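PDB 5BN3: V-type ATP synthase alpha chain from Nanoarchaeum equitans Kin4-M, which belongs to the ATP synthase alpha/beta family, as the A subunit of a V-type ATP synthase, with a nucleotide-binding domain of the P-loop class. Local coordinates for residues A[85-88]-A[89-92]; A[169-173]-A[174-178]; A[250-253]-A[254-258]; A[298-301]-A[302-306]; A[539-542]-A[543-546]. One frame throughout, in Å; residues are numbered along the deposited sequence.

Contact 1 (A[85-88]-A[89-92]); sequences RPLK and DIYE
I90 N, Y91 N and E92 N each donate to the carbonyl four residues earlier, those of P86, L87 and K88, and so wind the opening turn of a helix; the bond from I90 N to P86 O is 3.1 Å long. The side chains of P86 and D89 cross obliquely, P86 CG lying 3.4 Å from D89 OD2. CG1 of I90 stands anti to the carbonyl carbon (chi1 -67°), which lays that branch against the start of the helix, CG1 3.3 Å from P86 O. Its CD1 then comes within 3.9 Å of L87 CD2, the two side chains running side by side. This is the first turn of helix 87-94, which follows strand 79-80, with P86 at the N-cap position. One turn on, K88 NZ and E92 OE2 form an i to i+4 salt bridge at 3.0 Å. The lysine chain runs straight to CE and bends only at its last torsion (chi4 -66°), bringing the ammonium to the syn side of the carboxylate, 27° out of its plane. D89 OD1 adds a second negative charge 4.5 Å from K88 NZ, beyond salt-bridge range, and a bound magnesium ion lies about 4 Å from the lysine side chain. R85 touches I90 CD1 through its CB, while its guanidinium group is tied to D81, E49 and the carbonyl of I103. N100 of the neighbouring NEQ263 subunit donates to L87 O, which thus accepts from both its own helix and another chain.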
loop_
_atom_site.group_PDB
_atom_site.type_symbol
_atom_site.label_atom_id
_atom_site.label_comp_id
_atom_site.label_asym_id
_atom_site.label_seq_id
_atom_site.Cartn_x
_atom_site.Cartn_y
_atom_site.Cartn_z
ATOM N N ARG A 85 27.509 29.345 14.226
ATOM C CA ARG A 85 28.659 29.295 15.119
ATOM C C ARG A 85 29.877 28.748 14.380
ATOM O O ARG A 85 29.803 27.696 13.745
ATOM C CB ARG A 85 28.340 28.457 16.363
ATOM C CG ARG A 85 27.156 28.997 17.166
ATOM C CD ARG A 85 26.846 28.150 18.394
ATOM N NE ARG A 85 26.241 26.864 18.053
ATOM C CZ ARG A 85 25.794 25.984 18.945
ATOM N NH1 ARG A 85 25.879 26.247 20.243
ATOM N NH2 ARG A 85 25.260 24.841 18.542
ATOM N N PRO A 86 31.004 29.471 14.455
ATOM C CA PRO A 86 32.208 29.095 13.705
ATOM C C PRO A 86 32.875 27.852 14.281
ATOM O O PRO A 86 33.282 27.855 15.445
ATOM C CB PRO A 86 33.120 30.316 13.875
ATOM C CG PRO A 86 32.686 30.934 15.164
ATOM C CD PRO A 86 31.205 30.687 15.265
ATOM N N LEU A 87 32.997 26.808 13.465
ATOM C CA LEU A 87 33.515 25.524 13.926
ATOM C C LEU A 87 35.018 25.548 14.203
ATOM O O LEU A 87 35.519 24.760 15.006
ATOM C CB LEU A 87 33.175 24.427 12.916
ATOM C CG LEU A 87 31.683 24.111 12.789
ATOM C CD1 LEU A 87 31.430 23.057 11.730
ATOM C CD2 LEU A 87 31.145 23.649 14.126
ATOM N N LYS A 88 35.732 26.446 13.532
ATOM C CA LYS A 88 37.167 26.599 13.752
ATOM C C LYS A 88 37.417 27.158 15.146
ATOM O O LYS A 88 38.300 26.685 15.865
ATOM C CB LYS A 88 37.773 27.523 12.690
ATOM C CG LYS A 88 39.247 27.846 12.899
ATOM C CD LYS A 88 39.810 28.644 11.727
ATOM C CE LYS A 88 41.240 29.091 11.989
ATOM N NZ LYS A 88 41.326 30.076 13.100
ATOM N N ASP A 89 36.623 28.155 15.529
ATOM C CA ASP A 89 36.744 28.772 16.848
ATOM C C ASP A 89 36.307 27.823 17.966
ATOM O O ASP A 89 36.895 27.824 19.045
ATOM C CB ASP A 89 35.949 30.083 16.911
ATOM C CG ASP A 89 36.488 31.143 15.964
ATOM O OD1 ASP A 89 37.577 30.935 15.387
ATOM O OD2 ASP A 89 35.825 32.189 15.805
ATOM N N ILE A 90 35.276 27.021 17.707
ATOM C CA ILE A 90 34.830 26.009 18.660
ATOM C C ILE A 90 35.962 25.022 18.931
ATOM O O ILE A 90 36.241 24.684 20.082
ATOM C CB ILE A 90 33.595 25.237 18.142
ATOM C CG1 ILE A 90 32.375 26.159 18.070
ATOM C CG2 ILE A 90 33.288 24.048 19.031
ATOM C CD1 ILE A 90 31.130 25.483 17.522
ATOM N N TYR A 91 36.617 24.575 17.864
ATOM C CA TYR A 91 37.756 23.675 17.985
ATOM C C TYR A 91 38.867 24.293 18.826
ATOM O O TYR A 91 39.427 23.639 19.703
ATOM C CB TYR A 91 38.302 23.313 16.599
ATOM C CG TYR A 91 39.574 22.495 16.637
ATOM C CD1 TYR A 91 39.532 21.123 16.831
ATOM C CD2 TYR A 91 40.816 23.095 16.474
ATOM C CE1 TYR A 91 40.691 20.369 16.867
ATOM C CE2 TYR A 91 41.980 22.348 16.509
ATOM C CZ TYR A 91 41.910 20.986 16.705
ATOM O OH TYR A 91 43.062 20.239 16.740
ATOM N N GLU A 92 39.184 25.556 18.553
ATOM C CA GLU A 92 40.290 26.231 19.228
ATOM C C GLU A 92 40.016 26.530 20.703
ATOM O O GLU A 92 40.908 26.391 21.539
ATOM C CB GLU A 92 40.692 27.501 18.466
ATOM C CG GLU A 92 41.539 27.221 17.226
ATOM C CD GLU A 92 41.678 28.422 16.307
ATOM O OE1 GLU A 92 41.139 29.500 16.636
ATOM O OE2 GLU A 92 42.325 28.282 15.247
#

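Contact 2 (A[169-173]-A[174-178]); sequences AIVNG and KPIKL
V171 and K174 close a beta hairpin through a type I' turn, and two backbone bonds link them in both directions: V171 N to K174 O at 2.9 Å, and K174 N to V171 O at 2.8 Å. N172 and G173 fill the turn with positive phi, G173 at 76°. The next hydrogen-bonded pair, A169 with I176, is held from I176 N to A169 O at 2.8 Å. Between them I170 and P175 form the non-hydrogen-bonded pair, where I170 CA approaches K174 O at 3.4 Å in a CH...O contact.

The side chains sort by face. A169, V171, K174 and I176 start out on one, the K174 chain then leading away. V171 CG2 lies 3.8 Å from I176 CG1; CG1 of I176, anti to its carbonyl carbon (chi1 -58°), is the branch that reaches across. A169 CB meets I176 CB at 4.1 Å. I170 and P175 occupy the other face.

Outward from the hairpin, strand 169-171 pairs with strand 152-157 in the barrel-sandwich domain, and strand 174-176 is the outermost of this sheet within the chain. A169 packs on I157 and I132, and I176 on I168. I170 bonds through its backbone to strand 152-157, and E155 OE1 of that strand accepts from G173 N in the turn.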
loop_
_atom_site.group_PDB
_atom_site.type_symbol
_atom_site.label_atom_id
_atom_site.label_comp_id
_atom_site.label_asym_id
_atom_site.label_seq_id
_atom_site.Cartn_x
_atom_site.Cartn_y
_atom_site.Cartn_z
ATOM N N ALA A 169 30.600 54.726 10.862
ATOM C CA ALA A 169 29.804 55.873 10.446
ATOM C C ALA A 169 28.674 56.144 11.430
ATOM O O ALA A 169 28.300 55.270 12.212
ATOM C CB ALA A 169 29.246 55.659 9.052
ATOM N N ILE A 170 28.131 57.357 11.385
ATOM C CA ILE A 170 27.002 57.723 12.232
ATOM C C ILE A 170 25.911 58.388 11.394
ATOM O O ILE A 170 26.168 59.371 10.696
ATOM C CB ILE A 170 27.439 58.652 13.384
ATOM C CG1 ILE A 170 28.308 57.876 14.379
ATOM C CG2 ILE A 170 26.229 59.240 14.096
ATOM C CD1 ILE A 170 29.099 58.751 15.327
ATOM N N VAL A 171 24.701 57.834 11.455
ATOM C CA VAL A 171 23.566 58.346 10.690
ATOM C C VAL A 171 22.395 58.634 11.627
ATOM O O VAL A 171 21.934 57.737 12.337
ATOM C CB VAL A 171 23.109 57.336 9.616
ATOM C CG1 VAL A 171 22.054 57.955 8.713
ATOM C CG2 VAL A 171 24.291 56.863 8.791
ATOM N N ASN A 172 21.918 59.879 11.619
ATOM C CA ASN A 172 20.841 60.317 12.513
ATOM C C ASN A 172 21.076 59.934 13.972
ATOM O O ASN A 172 20.156 59.503 14.671
ATOM C CB ASN A 172 19.477 59.805 12.036
ATOM C CG ASN A 172 18.731 60.825 11.195
ATOM O OD1 ASN A 172 19.337 61.615 10.467
ATOM N ND2 ASN A 172 17.407 60.819 11.297
ATOM N N GLY A 173 22.319 60.085 14.418
ATOM C CA GLY A 173 22.689 59.750 15.779
ATOM C C GLY A 173 22.826 58.259 16.027
ATOM O O GLY A 173 22.990 57.836 17.172
ATOM N N LYS A 174 22.760 57.459 14.966
ATOM C CA LYS A 174 22.851 56.008 15.112
ATOM C C LYS A 174 24.146 55.455 14.526
ATOM O O LYS A 174 24.470 55.709 13.365
ATOM C CB LYS A 174 21.644 55.315 14.468
ATOM C CG LYS A 174 21.442 53.872 14.923
ATOM C CD LYS A 174 21.746 52.874 13.813
ATOM C CE LYS A 174 21.740 51.444 14.336
ATOM N NZ LYS A 174 20.463 51.080 15.011
ATOM N N PRO A 175 24.892 54.695 15.339
ATOM C CA PRO A 175 26.155 54.076 14.921
ATOM C C PRO A 175 25.964 53.004 13.848
ATOM O O PRO A 175 25.061 52.173 13.958
ATOM C CB PRO A 175 26.667 53.427 16.212
ATOM C CG PRO A 175 25.976 54.170 17.318
ATOM C CD PRO A 175 24.622 54.489 16.773
ATOM N N ILE A 176 26.814 53.030 12.824
ATOM C CA ILE A 176 26.800 52.015 11.777
ATOM C C ILE A 176 28.039 51.135 11.919
ATOM O O ILE A 176 29.145 51.644 12.109
ATOM C CB ILE A 176 26.783 52.656 10.369
ATOM C CG1 ILE A 176 25.561 53.565 10.206
ATOM C CG2 ILE A 176 26.815 51.588 9.278
ATOM C CD1 ILE A 176 24.236 52.871 10.444
ATOM N N LYS A 177 27.858 49.819 11.844
ATOM C CA LYS A 177 28.983 48.891 11.914
ATOM C C LYS A 177 29.306 48.309 10.545
ATOM O O LYS A 177 28.654 48.640 9.554
ATOM C CB LYS A 177 28.695 47.755 12.900
ATOM C CG LYS A 177 29.043 48.066 14.346
ATOM C CD LYS A 177 28.083 49.067 14.967
ATOM C CE LYS A 177 28.495 49.403 16.395
ATOM N NZ LYS A 177 28.660 48.188 17.243
ATOM N N LEU A 178 30.319 47.449 10.498
ATOM C CA LEU A 178 30.656 46.718 9.282
ATOM C C LEU A 178 29.697 45.545 9.098
ATOM O O LEU A 178 29.688 44.894 8.052
ATOM C CB LEU A 178 32.100 46.211 9.340
ATOM C CG LEU A 178 33.205 47.255 9.162
ATOM C CD1 LEU A 178 34.575 46.648 9.406
ATOM C CD2 LEU A 178 33.140 47.844 7.771
#

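Contact 3 (A[250-253]-A[254-258])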
loop_
_atom_site.group_PDB
_atom_site.type_symbol
_atom_site.label_atom_id
_atom_site.label_comp_id
_atom_site.label_asym_id
_atom_site.label_seq_id
_atom_site.Cartn_x
_atom_site.Cartn_y
_atom_site.Cartn_z
ATOM N N CYS A 250 23.055 19.996 4.989
ATOM C CA CYS A 250 21.891 19.829 5.846
ATOM C C CYS A 250 21.656 18.355 6.162
ATOM O O CYS A 250 21.083 17.626 5.353
ATOM C CB CYS A 250 20.657 20.437 5.174
ATOM S SG CYS A 250 19.130 20.351 6.142
ATOM N N GLY A 251 22.114 17.924 7.335
ATOM C CA GLY A 251 21.874 16.574 7.812
ATOM C C GLY A 251 22.607 15.475 7.066
ATOM O O GLY A 251 22.126 14.342 7.015
ATOM N N GLU A 252 23.769 15.796 6.497
ATOM C CA GLU A 252 24.567 14.802 5.773
ATOM C C GLU A 252 25.873 14.452 6.489
ATOM O O GLU A 252 26.013 14.710 7.684
ATOM C CB GLU A 252 24.845 15.266 4.340
ATOM C CG GLU A 252 23.603 15.341 3.466
ATOM C CD GLU A 252 22.955 13.986 3.248
ATOM O OE1 GLU A 252 23.688 12.997 3.035
ATOM O OE2 GLU A 252 21.708 13.905 3.290
ATOM N N ARG A 253 26.819 13.863 5.758
ATOM C CA ARG A 253 28.047 13.333 6.361
ATOM C C ARG A 253 29.058 14.410 6.752
ATOM O O ARG A 253 29.275 15.372 6.011
ATOM C CB ARG A 253 28.717 12.315 5.427
ATOM C CG ARG A 253 27.842 11.108 5.094
ATOM C CD ARG A 253 28.541 10.133 4.152
ATOM N NE ARG A 253 27.635 9.066 3.723
ATOM C CZ ARG A 253 26.857 9.132 2.646
ATOM N NH1 ARG A 253 26.882 10.208 1.875
ATOM N NH2 ARG A 253 26.060 8.122 2.336
ATOM N N GLY A 254 29.678 14.233 7.916
ATOM C CA GLY A 254 30.704 15.148 8.381
ATOM C C GLY A 254 31.906 15.168 7.457
ATOM O O GLY A 254 32.480 16.227 7.196
ATOM N N ASN A 255 32.281 13.995 6.954
ATOM C CA ASN A 255 33.421 13.873 6.048
ATOM C C ASN A 255 33.269 14.672 4.755
ATOM O O ASN A 255 34.263 15.068 4.148
ATOM C CB ASN A 255 33.688 12.402 5.718
ATOM C CG ASN A 255 34.552 11.716 6.758
ATOM O OD1 ASN A 255 35.372 12.355 7.421
ATOM N ND2 ASN A 255 34.378 10.406 6.900
ATOM N N GLU A 256 32.029 14.896 4.330
ATOM C CA GLU A 256 31.776 15.618 3.087
ATOM C C GLU A 256 32.023 17.115 3.247
ATOM O O GLU A 256 32.428 17.791 2.301
ATOM C CB GLU A 256 30.360 15.328 2.576
ATOM C CG GLU A 256 30.209 13.907 2.039
ATOM C CD GLU A 256 28.780 13.412 2.044
ATOM O OE1 GLU A 256 27.885 14.151 2.509
ATOM O OE2 GLU A 256 28.551 12.272 1.584
ATOM N N MET A 257 31.785 17.628 4.449
ATOM C CA MET A 257 32.146 19.005 4.765
ATOM C C MET A 257 33.664 19.131 4.865
ATOM O O MET A 257 34.254 20.086 4.356
ATOM C CB MET A 257 31.487 19.437 6.079
ATOM C CG MET A 257 29.971 19.288 6.114
ATOM S SD MET A 257 29.086 20.550 5.172
ATOM C CE MET A 257 29.002 19.789 3.551
ATOM N N THR A 258 34.286 18.151 5.517
ATOM C CA THR A 258 35.738 18.103 5.659
ATOM C C THR A 258 36.429 18.014 4.297
ATOM O O THR A 258 37.483 18.616 4.086
ATOM C CB THR A 258 36.167 16.902 6.525
ATOM O OG1 THR A 258 35.381 16.870 7.726
ATOM C CG2 THR A 258 37.636 17.000 6.885
HETATM O O HOH W 1 25.553 13.176 1.415
#
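R253 and E256 meet in the tight part of the contact, the strand-to-helix loop of the P-loop-type nucleotide-binding domain, where R253 NH1 donates to E256 OE2 at 2.7 Å in a salt bridge. The bond uses the syn side of the carboxylate and runs close to the guanidinium plane, while the two flat groups stand 77° apart. R253 CD, 3.3 Å from E256 OE2, shows how closely the extended arginine chain lies along the acid. E256 extends from CG toward R253, its OE1 accepting a weak bond from R253 N, while E256 N donates to R253 O at 3.3 Å.

The looser side faces E252. Here OE1 of E252 and OE1 of E256 are 4.4 Å apart, and water 1 donates to both, its bond to E256 OE1 being 2.8 Å long; E252 OE2 is bridged to R324. R253 NE and NH2 bond to carbonyls of I298 and T299 of the neighbouring NEQ263 subunit. The loop joins strand 244-250 to helix 254-263 and meets that subunit, with bound ADP about 5 Å from the E256 side chain. The charge of R253 probably offsets the nearby carboxylates of E252 and E256, whose like charges the water also bridges.

Contact 4 (A[298-301]-A[302-306])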
loop_
_atom_site.group_PDB
_atom_site.type_symbol
_atom_site.label_atom_id
_atom_site.label_comp_id
_atom_site.label_asym_id
_atom_site.label_seq_id
_atom_site.Cartn_x
_atom_site.Cartn_y
_atom_site.Cartn_z
ATOM N N ILE A 298 19.058 25.921 6.876
ATOM C CA ILE A 298 18.413 26.251 5.606
ATOM C C ILE A 298 18.078 27.743 5.508
ATOM O O ILE A 298 18.396 28.400 4.514
ATOM C CB ILE A 298 17.124 25.425 5.414
ATOM C CG1 ILE A 298 17.459 23.952 5.139
ATOM C CG2 ILE A 298 16.286 25.990 4.285
ATOM C CD1 ILE A 298 18.177 23.720 3.816
ATOM N N TYR A 299 17.428 28.274 6.540
ATOM C CA TYR A 299 17.081 29.693 6.573
ATOM C C TYR A 299 18.327 30.565 6.678
ATOM O O TYR A 299 18.376 31.663 6.119
ATOM C CB TYR A 299 16.125 29.981 7.738
ATOM C CG TYR A 299 14.734 29.421 7.534
ATOM C CD1 TYR A 299 14.453 28.093 7.816
ATOM C CD2 TYR A 299 13.704 30.220 7.060
ATOM C CE1 TYR A 299 13.188 27.574 7.631
ATOM C CE2 TYR A 299 12.433 29.708 6.873
ATOM C CZ TYR A 299 12.182 28.384 7.159
ATOM O OH TYR A 299 10.922 27.867 6.976
ATOM N N LEU A 300 19.330 30.067 7.395
ATOM C CA LEU A 300 20.587 30.783 7.578
ATOM C C LEU A 300 21.306 30.988 6.250
ATOM O O LEU A 300 21.734 32.098 5.928
ATOM C CB LEU A 300 21.503 29.998 8.518
ATOM C CG LEU A 300 22.786 30.715 8.938
ATOM C CD1 LEU A 300 22.521 31.485 10.211
ATOM C CD2 LEU A 300 23.948 29.747 9.117
ATOM N N GLY A 301 21.441 29.908 5.485
ATOM C CA GLY A 301 22.132 29.960 4.208
ATOM C C GLY A 301 21.404 30.806 3.188
ATOM O O GLY A 301 22.028 31.489 2.375
ATOM N N ALA A 302 20.079 30.755 3.227
ATOM C CA ALA A 302 19.265 31.575 2.342
ATOM C C ALA A 302 19.446 33.054 2.664
ATOM O O ALA A 302 19.569 33.884 1.762
ATOM C CB ALA A 302 17.804 31.182 2.460
ATOM N N THR A 303 19.447 33.379 3.955
ATOM C CA THR A 303 19.607 34.760 4.408
ATOM C C THR A 303 20.958 35.343 4.003
ATOM O O THR A 303 21.036 36.479 3.526
ATOM C CB THR A 303 19.443 34.863 5.937
ATOM O OG1 THR A 303 18.123 34.442 6.300
ATOM C CG2 THR A 303 19.653 36.294 6.398
ATOM N N ILE A 304 22.019 34.566 4.201
ATOM C CA ILE A 304 23.358 34.975 3.791
ATOM C C ILE A 304 23.414 35.142 2.269
ATOM O O ILE A 304 24.058 36.062 1.761
ATOM C CB ILE A 304 24.416 33.955 4.266
ATOM C CG1 ILE A 304 24.480 33.935 5.798
ATOM C CG2 ILE A 304 25.779 34.278 3.684
ATOM C CD1 ILE A 304 25.408 32.868 6.366
ATOM N N GLY A 305 22.724 34.260 1.549
ATOM C CA GLY A 305 22.637 34.359 0.100
ATOM C C GLY A 305 21.975 35.643 -0.352
ATOM O O GLY A 305 22.441 36.294 -1.291
ATOM N N GLU A 306 20.883 36.002 0.317
ATOM C CA GLU A 306 20.175 37.241 0.023
ATOM C C GLU A 306 21.061 38.445 0.316
ATOM O O GLU A 306 21.011 39.444 -0.396
ATOM C CB GLU A 306 18.899 37.336 0.862
ATOM C CG GLU A 306 17.790 36.378 0.465
ATOM C CD GLU A 306 16.590 36.490 1.385
ATOM O OE1 GLU A 306 16.792 36.725 2.597
ATOM O OE2 GLU A 306 15.448 36.351 0.900
#
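I304 packs back on L300, one turn earlier in helix 293-309, and its side chain can be followed outward. CB lies 3.7 Å from L300 O, the acceptor of I304's own amide. CG1, placed anti to the carbonyl carbon (chi1 -65°), comes closer to the same oxygen, 3.3 Å. CD1, at the tip, continues past it to L300 CG at 4.3 Å; the I304 side chain also packs on I281 and I283 of strand 280-285 and L71 of strand 68-71.

T303 makes the polar counterpart. T303 OG1 donates to Y299 O at 2.8 Å, and T303 N reaches that carbonyl at 3.0 Å from the opposite face of its plane; two donors therefore grip one helix oxygen. The hydroxyl is also met by R359 NH1, which makes it a link between the helix and that arginine. A302 CB sits 3.5 Å from I298 O, and the backbone bonds include G305 N to G301 O at 3.0 Å.

The touching residues are buried. The hydroxyl of Y299 is bonded to E355 of helix 349-357 and its ring is in a cation-pi contact with R185; I298 packs on F356 of the same helix; L300, T303 and I304 lie on the strand side, so that this part of helix 293-309, in the nucleotide-binding domain, packs against strands 68-71 and 280-285 and helix 349-357.

Contact 5 (A[539-542]-A[543-546]); sequences EKII and KLRY
I541 O accepts from L544 N at 3.1 Å, and water 2 lies 2.8 Å from it, though which acceptor the water's proton serves is not settled. The same water accepts from R545 N at 2.9 Å, so it can join the carbonyl to an amide further along. This is the C-terminal part of helix 537-542, in the helical C-terminal region of the subunit, where the regular bonding gives way to tighter three-residue steps. The amide K543 N is shared weakly between E539 O and K540 O.

On the outer side, K540 and K543 run alongside each other and bring like charges together, with K540 NZ 3.3 Å from K543 NZ. The pair would be expected to lower the proton affinity of at least one ammonium group. K543 CG is laid over the backbone, 3.2 Å from E539 O.

The inner side is apolar. I541 CG2 meets L544 CD1 at 4.2 Å, and both residues pack on helices 503-523 and 552-562, I541 also on I483 of helix 472-489. E539 is salt-bridged to R482 of that helix. R545 has its CG between the backbone N and the carbonyl carbon (chi1 58°), with an extended chain that carries its guanidinium group to D498 and the carbonyl of E486. One face of the guanidinium is covered near its rim by Y546 CE2, 3.6 Å above the plane.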
loop_
_atom_site.group_PDB
_atom_site.type_symbol
_atom_site.label_atom_id
_atom_site.label_comp_id
_atom_site.label_asym_id
_atom_site.label_seq_id
_atom_site.Cartn_x
_atom_site.Cartn_y
_atom_site.Cartn_z
ATOM N N GLU A 539 35.875 6.228 -31.172
ATOM C CA GLU A 539 36.637 5.999 -29.949
ATOM C C GLU A 539 37.579 7.157 -29.618
ATOM O O GLU A 539 37.902 7.386 -28.453
ATOM C CB GLU A 539 37.415 4.680 -30.025
ATOM C CG GLU A 539 36.547 3.428 -30.145
ATOM C CD GLU A 539 35.759 3.110 -28.879
ATOM O OE1 GLU A 539 35.870 3.858 -27.884
ATOM O OE2 GLU A 539 35.026 2.099 -28.879
ATOM N N LYS A 540 38.014 7.886 -30.643
ATOM C CA LYS A 540 38.866 9.055 -30.438
ATOM C C LYS A 540 38.065 10.226 -29.877
ATOM O O LYS A 540 38.541 10.958 -29.008
ATOM C CB LYS A 540 39.552 9.467 -31.745
ATOM C CG LYS A 540 40.517 8.427 -32.290
ATOM C CD LYS A 540 41.437 7.915 -31.193
ATOM C CE LYS A 540 41.417 6.396 -31.123
ATOM N NZ LYS A 540 41.911 5.897 -29.809
ATOM N N ILE A 541 36.847 10.396 -30.385
ATOM C CA ILE A 541 35.940 11.437 -29.909
ATOM C C ILE A 541 35.562 11.215 -28.442
ATOM O O ILE A 541 35.524 12.158 -27.649
ATOM C CB ILE A 541 34.660 11.497 -30.778
ATOM C CG1 ILE A 541 35.011 11.884 -32.218
ATOM C CG2 ILE A 541 33.653 12.481 -30.202
ATOM C CD1 ILE A 541 33.810 11.983 -33.136
ATOM N N ILE A 542 35.293 9.961 -28.091
ATOM C CA ILE A 542 34.911 9.588 -26.730
ATOM C C ILE A 542 36.008 9.909 -25.702
ATOM O O ILE A 542 35.712 10.260 -24.557
ATOM C CB ILE A 542 34.492 8.090 -26.674
ATOM C CG1 ILE A 542 33.137 7.902 -27.366
ATOM C CG2 ILE A 542 34.409 7.585 -25.249
ATOM C CD1 ILE A 542 32.681 6.455 -27.464
ATOM N N LYS A 543 37.267 9.826 -26.126
ATOM C CA LYS A 543 38.403 10.076 -25.238
ATOM C C LYS A 543 38.773 11.556 -25.121
ATOM O O LYS A 543 39.610 11.923 -24.295
ATOM C CB LYS A 543 39.622 9.277 -25.710
ATOM C CG LYS A 543 39.448 7.770 -25.646
ATOM C CD LYS A 543 40.521 7.055 -26.459
ATOM C CE LYS A 543 41.919 7.451 -26.014
ATOM N NZ LYS A 543 42.971 6.794 -26.838
ATOM N N LEU A 544 38.148 12.397 -25.943
ATOM C CA LEU A 544 38.464 13.827 -26.003
ATOM C C LEU A 544 38.394 14.545 -24.657
ATOM O O LEU A 544 39.304 15.295 -24.301
ATOM C CB LEU A 544 37.542 14.535 -27.000
ATOM C CG LEU A 544 37.904 14.494 -28.484
ATOM C CD1 LEU A 544 36.785 15.079 -29.325
ATOM C CD2 LEU A 544 39.182 15.270 -28.717
ATOM N N ARG A 545 37.315 14.310 -23.914
ATOM C CA ARG A 545 37.056 15.020 -22.660
ATOM C C ARG A 545 38.146 14.827 -21.607
ATOM O O ARG A 545 38.276 15.634 -20.686
ATOM C CB ARG A 545 35.685 14.633 -22.087
ATOM C CG ARG A 545 35.498 13.139 -21.815
ATOM C CD ARG A 545 34.087 12.839 -21.312
ATOM N NE ARG A 545 33.847 11.409 -21.121
ATOM C CZ ARG A 545 33.932 10.783 -19.952
ATOM N NH1 ARG A 545 34.249 11.458 -18.856
ATOM N NH2 ARG A 545 33.697 9.481 -19.877
ATOM N N TYR A 546 38.932 13.765 -21.752
ATOM C CA TYR A 546 40.017 13.489 -20.818
ATOM C C TYR A 546 41.304 14.238 -21.155
ATOM O O TYR A 546 42.317 14.075 -20.472
ATOM C CB TYR A 546 40.297 11.986 -20.760
ATOM C CG TYR A 546 39.304 11.219 -19.924
ATOM C CD1 TYR A 546 39.307 11.331 -18.542
ATOM C CD2 TYR A 546 38.374 10.377 -20.513
ATOM C CE1 TYR A 546 38.407 10.632 -17.771
ATOM C CE2 TYR A 546 37.469 9.673 -19.748
ATOM C CZ TYR A 546 37.491 9.806 -18.377
ATOM O OH TYR A 546 36.594 9.110 -17.606
HETATM O O HOH W 2 34.962 13.184 -25.151
#

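The five contacts follow one another along the chain. Contacts 1, 3 and 4 cluster near the mixed sheet of the nucleotide-binding domain: contact 1 begins helix 87-94 just after strand 79-80, contact 3 follows strand 244-250, and contact 4 lies on helix 293-309. Contacts 3 and 4, centres 18 Å apart, touch where C250 SG packs on I298 CG1 at 4.1 Å. Contact 2, in the barrel-sandwich domain, and contact 5, in the helical C-terminal region, lie on opposite sides of the chain's centre, their centres about 60 Å apart. Contacts 1 and 3 lie at the interface with the NEQ263 subunit, while contacts 2, 4 and 5 touch no other chain of the assembly.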